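Local coordinates for protein monoglyceride lipase (Saccharomyces cerevisiae, PDB 4ZWN) that hydrolyses monoacylglycerols to free fatty acids and glycerol, preferring monounsaturated substrates, and also takes part in the breakdown of fatty acid ethyl esters, at residues Ala44-Met49 and Gly100-Gly105; Arg106-Thr111 and Val227-Ser232. The protein carries 2 engineered substitutions. One frame throughout, in Å; residues are numbered along the deposited sequence.

Interaction 1 of 2, residues Ala44-Met49 and Gly100-Gly105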
loop_
_atom_site.group_PDB
_atom_site.type_symbol
_atom_site.label_atom_id
_atom_site.label_comp_id
_atom_site.label_asym_id
_atom_site.label_seq_id
_atom_site.Cartn_x
_atom_site.Cartn_y
_atom_site.Cartn_z
ATOM N N ALA A 44 17.276 -11.841 1.805
ATOM C CA ALA A 44 16.788 -10.763 2.658
ATOM C C ALA A 44 16.015 -11.304 3.857
ATOM O O ALA A 44 15.300 -12.301 3.750
ATOM C CB ALA A 44 15.924 -9.805 1.854
ATOM N N LYS A 45 16.173 -10.646 5.000
ATOM C CA LYS A 45 15.454 -11.028 6.208
ATOM C C LYS A 45 14.226 -10.145 6.376
ATOM O O LYS A 45 14.315 -9.028 6.884
ATOM C CB LYS A 45 16.358 -10.927 7.441
ATOM C CG LYS A 45 15.755 -11.554 8.688
ATOM C CD LYS A 45 16.646 -11.388 9.908
ATOM C CE LYS A 45 16.668 -9.948 10.391
ATOM N NZ LYS A 45 17.333 -9.819 11.717
ATOM N N PHE A 46 13.081 -10.653 5.937
ATOM C CA PHE A 46 11.843 -9.885 5.947
ATOM C C PHE A 46 11.180 -9.858 7.322
ATOM O O PHE A 46 10.871 -10.905 7.893
ATOM C CB PHE A 46 10.860 -10.450 4.918
ATOM C CG PHE A 46 11.283 -10.242 3.494
ATOM C CD1 PHE A 46 12.073 -11.176 2.846
ATOM C CD2 PHE A 46 10.882 -9.116 2.798
ATOM C CE1 PHE A 46 12.462 -10.986 1.534
ATOM C CE2 PHE A 46 11.267 -8.921 1.484
ATOM C CZ PHE A 46 12.058 -9.857 0.853
ATOM N N GLY A 47 10.964 -8.656 7.846
ATOM C CA GLY A 47 10.161 -8.488 9.041
ATOM C C GLY A 47 8.692 -8.449 8.658
ATOM O O GLY A 47 8.311 -7.749 7.719
ATOM N N TYR A 48 7.861 -9.205 9.369
ATOM C CA TYR A 48 6.442 -9.252 9.042
ATOM C C TYR A 48 5.569 -9.403 10.280
ATOM O O TYR A 48 6.054 -9.720 11.365
ATOM C CB TYR A 48 6.152 -10.394 8.062
ATOM C CG TYR A 48 6.319 -11.773 8.657
ATOM C CD1 TYR A 48 5.233 -12.463 9.177
ATOM C CD2 TYR A 48 7.564 -12.385 8.698
ATOM C CE1 TYR A 48 5.382 -13.721 9.722
ATOM C CE2 TYR A 48 7.723 -13.643 9.240
ATOM C CZ TYR A 48 6.629 -14.307 9.749
ATOM O OH TYR A 48 6.786 -15.563 10.290
ATOM N N MET A 49 4.274 -9.175 10.096
ATOM C CA MET A 49 3.304 -9.268 11.176
ATOM C C MET A 49 2.054 -10.007 10.738
ATOM O O MET A 49 1.562 -9.814 9.625
ATOM C CB MET A 49 2.915 -7.881 11.678
ATOM C CG MET A 49 3.896 -7.258 12.633
ATOM S SD MET A 49 3.217 -5.748 13.332
ATOM C CE MET A 49 4.540 -5.277 14.443
ATOM N N GLY A 100 11.874 -0.477 5.859
ATOM C CA GLY A 100 11.643 -0.972 7.206
ATOM C C GLY A 100 12.818 -1.699 7.827
ATOM O O GLY A 100 13.972 -1.355 7.579
ATOM N N VAL A 101 12.517 -2.712 8.635
ATOM C CA VAL A 101 13.545 -3.487 9.320
ATOM C C VAL A 101 14.122 -4.575 8.416
ATOM O O VAL A 101 15.091 -5.245 8.777
ATOM C CB VAL A 101 12.998 -4.142 10.608
ATOM C CG1 VAL A 101 12.483 -3.078 11.568
ATOM C CG2 VAL A 101 11.903 -5.143 10.274
ATOM N N THR A 102 13.521 -4.746 7.242
ATOM C CA THR A 102 13.985 -5.732 6.271
ATOM C C THR A 102 15.324 -5.327 5.665
ATOM O O THR A 102 16.215 -6.158 5.485
ATOM C CB THR A 102 12.958 -5.928 5.136
ATOM O OG1 THR A 102 11.745 -6.466 5.676
ATOM C CG2 THR A 102 13.497 -6.878 4.073
ATOM N N SER A 103 15.460 -4.042 5.359
ATOM C CA SER A 103 16.665 -3.540 4.710
ATOM C C SER A 103 17.189 -2.260 5.355
ATOM O O SER A 103 16.931 -1.163 4.860
ATOM C CB SER A 103 16.393 -3.299 3.227
ATOM O OG SER A 103 15.975 -4.493 2.592
ATOM N N PRO A 104 17.926 -2.398 6.469
ATOM C CA PRO A 104 18.525 -1.249 7.154
ATOM C C PRO A 104 19.907 -0.874 6.613
ATOM O O PRO A 104 20.589 -1.709 6.014
ATOM C CB PRO A 104 18.625 -1.732 8.600
ATOM C CG PRO A 104 18.861 -3.197 8.467
ATOM C CD PRO A 104 18.108 -3.646 7.234
ATOM N N GLY A 105 20.303 0.377 6.825
ATOM C CA GLY A 105 21.629 0.845 6.460
ATOM C C GLY A 105 21.898 0.862 4.969
ATOM O O GLY A 105 21.274 1.621 4.226
#

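Interaction 2 of 2, residues Arg106-Thr111 and Val227-Ser232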
loop_
_atom_site.group_PDB
_atom_site.type_symbol
_atom_site.label_atom_id
_atom_site.label_comp_id
_atom_site.label_asym_id
_atom_site.label_seq_id
_atom_site.Cartn_x
_atom_site.Cartn_y
_atom_site.Cartn_z
ATOM N N ARG A 106 22.841 0.028 4.539
ATOM C CA ARG A 106 23.203 -0.076 3.130
ATOM C C ARG A 106 21.990 -0.389 2.262
ATOM O O ARG A 106 21.716 0.306 1.285
ATOM C CB ARG A 106 24.271 -1.154 2.922
ATOM C CG ARG A 106 25.604 -0.854 3.581
ATOM C CD ARG A 106 26.133 0.516 3.179
ATOM N NE ARG A 106 26.465 0.605 1.759
ATOM C CZ ARG A 106 27.559 0.082 1.210
ATOM N NH1 ARG A 106 28.430 -0.589 1.958
ATOM N NH2 ARG A 106 27.781 0.226 -0.089
ATOM N N SER A 107 21.256 -1.428 2.647
ATOM C CA SER A 107 20.198 -1.983 1.809
ATOM C C SER A 107 18.927 -1.134 1.739
ATOM O O SER A 107 18.003 -1.467 0.998
ATOM C CB SER A 107 19.845 -3.391 2.296
ATOM O OG SER A 107 20.966 -4.254 2.200
ATOM N N LYS A 108 18.874 -0.041 2.494
ATOM C CA LYS A 108 17.686 0.808 2.475
ATOM C C LYS A 108 17.502 1.485 1.118
ATOM O O LYS A 108 18.329 2.294 0.696
ATOM C CB LYS A 108 17.744 1.864 3.581
ATOM C CG LYS A 108 16.489 2.723 3.637
ATOM C CD LYS A 108 16.400 3.527 4.923
ATOM C CE LYS A 108 15.014 4.135 5.075
ATOM N NZ LYS A 108 14.861 4.874 6.356
ATOM N N GLY A 109 16.411 1.145 0.443
ATOM C CA GLY A 109 16.106 1.719 -0.853
ATOM C C GLY A 109 16.632 0.870 -1.993
ATOM O O GLY A 109 16.450 1.204 -3.164
ATOM N N VAL A 110 17.285 -0.234 -1.648
ATOM C CA VAL A 110 17.884 -1.106 -2.649
ATOM C C VAL A 110 16.930 -2.226 -3.045
ATOM O O VAL A 110 16.833 -3.250 -2.364
ATOM C CB VAL A 110 19.208 -1.721 -2.150
ATOM C CG1 VAL A 110 19.828 -2.592 -3.228
ATOM C CG2 VAL A 110 20.178 -0.624 -1.724
ATOM N N THR A 111 16.218 -2.014 -4.145
ATOM C CA THR A 111 15.344 -3.032 -4.704
ATOM C C THR A 111 15.035 -2.694 -6.154
ATOM O O THR A 111 15.434 -1.640 -6.653
ATOM C CB THR A 111 14.029 -3.162 -3.911
ATOM O OG1 THR A 111 13.288 -4.290 -4.393
ATOM C CG2 THR A 111 13.189 -1.900 -4.050
ATOM N N VAL A 227 12.527 8.799 9.299
ATOM C CA VAL A 227 13.573 9.722 8.879
ATOM C C VAL A 227 14.929 9.180 9.320
ATOM O O VAL A 227 15.073 8.730 10.457
ATOM C CB VAL A 227 13.352 11.131 9.474
ATOM C CG1 VAL A 227 14.114 12.184 8.678
ATOM C CG2 VAL A 227 11.869 11.469 9.507
ATOM N N PRO A 228 15.929 9.200 8.423
ATOM C CA PRO A 228 15.845 9.637 7.026
ATOM C C PRO A 228 15.291 8.557 6.103
ATOM O O PRO A 228 15.289 7.378 6.453
ATOM C CB PRO A 228 17.299 9.958 6.676
ATOM C CG PRO A 228 18.083 9.031 7.527
ATOM C CD PRO A 228 17.316 8.888 8.814
ATOM N N LEU A 229 14.827 8.968 4.929
ATOM C CA LEU A 229 14.245 8.047 3.965
ATOM C C LEU A 229 15.076 7.974 2.686
ATOM O O LEU A 229 15.073 8.903 1.880
ATOM C CB LEU A 229 12.811 8.465 3.638
ATOM C CG LEU A 229 12.152 7.746 2.461
ATOM C CD1 LEU A 229 12.212 6.234 2.652
ATOM C CD2 LEU A 229 10.718 8.228 2.287
ATOM N N TYR A 230 15.778 6.858 2.498
ATOM C CA TYR A 230 16.616 6.683 1.317
ATOM C C TYR A 230 15.965 5.790 0.268
ATOM O O TYR A 230 15.388 4.751 0.590
ATOM C CB TYR A 230 17.978 6.102 1.704
ATOM C CG TYR A 230 18.719 6.925 2.728
ATOM C CD1 TYR A 230 19.261 8.160 2.394
ATOM C CD2 TYR A 230 18.880 6.467 4.029
ATOM C CE1 TYR A 230 19.936 8.918 3.329
ATOM C CE2 TYR A 230 19.556 7.213 4.969
ATOM C CZ TYR A 230 20.083 8.440 4.615
ATOM O OH TYR A 230 20.757 9.187 5.554
ATOM N N GLY A 231 16.069 6.207 -0.989
ATOM C CA GLY A 231 15.624 5.397 -2.106
ATOM C C GLY A 231 16.635 5.438 -3.237
ATOM O O GLY A 231 17.187 6.495 -3.539
ATOM N N SER A 232 16.887 4.289 -3.858
ATOM C CA SER A 232 17.820 4.224 -4.977
ATOM C C SER A 232 17.136 4.667 -6.264
ATOM O O SER A 232 15.917 4.569 -6.383
ATOM C CB SER A 232 18.374 2.811 -5.145
ATOM O OG SER A 232 17.389 1.945 -5.680
#

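Interaction 1 of 2, residues Ala44-Met49 and Gly100-Gly105
Thr102 meets Phe46 and Gly47 with the two branches of its side chain. The methyl branch lies over one face of the Phe46 ring. Thr102 CG2 is 4.1 Å from the centroid of the Phe46 ring and 29° off the ring normal, a CH-pi contact over the face, with CD2 the nearest ring atom. Phe123, of helix 113-134, meets the same ring edge-to-face. The hydroxyl branch turns to the strand backbone. The first torsion (chi1 -64°) puts Thr102 OG1 anti to the carbonyl carbon, on the side of Gly47 N, and leaves CG2 to the Phe46 ring. Thr102 OG1 accepts a hydrogen bond from Gly47 N at 3.2 Å, with an N-H...O angle of 154°. The hydroxyl in turn donates to Asp95 O, so it links the strand to the chain after strand 89-94. A further contact is a CA-H...O approach, with Thr102 CA 3.4 Å from Lys45 O. Beside it, Val101 CG2 rests 4.0 Å from Gly47 CA.

The segments belong to an alpha/beta hydrolase. Strand 44-51 lies in the central sheet, antiparallel to strand 89-94, and Gly100-Gly105 is in the loop that follows 89-94. A valine in place of Thr102 would probably leave Gly47 N without this acceptor and Asp95 O without its hydroxyl partner. The contact thus combines apolar cover for a buried ring with a hydroxyl bonded to two backbone groups.

Interaction 2 of 2, residues Arg106-Thr111 and Val227-Ser232
Lys108 and Ser232 make the polar contacts with the opposite segment. Lys108 runs extended beyond CG, which carries its amine along the 227-232 chain to Pro228. Lys108 NZ is modelled 2.5 Å from Pro228 O, shorter than usual for such a bond, so the exact length is doubtful. As modelled, the amine lies in the plane of that carbonyl, with a C=O...N angle of 159°. The second polar site is Gly109 O, which accepts two bonds from one residue. Ser232 N donates at 3.2 Å to Gly109 O from above the carbonyl plane. Ser232 OG donates to Gly109 O at 2.8 Å and is tilted 24° from that plane. Both donors come from the same face. Ser232 OG sits between its own backbone N and carbonyl carbon (chi1 73°), which keeps both donors near this oxygen.

These bonds join one loop of the alpha/beta hydrolase to the loop and short strand that lead into helix 233-248. Ser107 to Val110 forms a type II beta turn in the loop between strand 89-94 and helix 113-134. Ser232 is the N-cap of helix 233-248, and its OG accepts from Gln235 N, the capping bond. Next to it, Gly231 pairs by its backbone with Ile201, in a small antiparallel sheet with strand 200-201.

The apolar contacts are looser. The lysine chain crosses Tyr230 at about a right angle. Lys108 CD meets the edge of the ring near its plane, 3.9 Å from Tyr230 CD2. Lys108 CE approaches Leu229 CD1 at 4.3 Å. Backbone packing is closer at Gly109, whose CA lies 3.4 Å from Tyr230 O and 3.9 Å from Gly231 CA. The side chain of Leu229 is about 10 Å from that of Ser144, the inferred nucleophile.

How the interactions relate
Interactions 1 and 2 share one loop, running from strand 89-94 to helix 113-134. Its Gly100-Gly105 part meets the main sheet at strand 44-51; Arg106-Thr111 meets the segment leading into helix 233-248. Interaction 1 sets buried Phe46, Gly47 and Thr102 beside exposed Lys45. In interaction 2 Gly109, Gly231 and Ser232 are buried, while Lys108 and Tyr230 are partly exposed. The two touch where Ser103 O packs 3.4 Å from Lys108 CB. Interaction 1 uses a hydroxyl as acceptor and includes a buried aromatic face. In interaction 2 the acceptors are carbonyls, and a lysine amine takes part. Interaction 1 lies away from the annotated sites, while Leu229 of interaction 2 comes nearer the inferred catalytic residues.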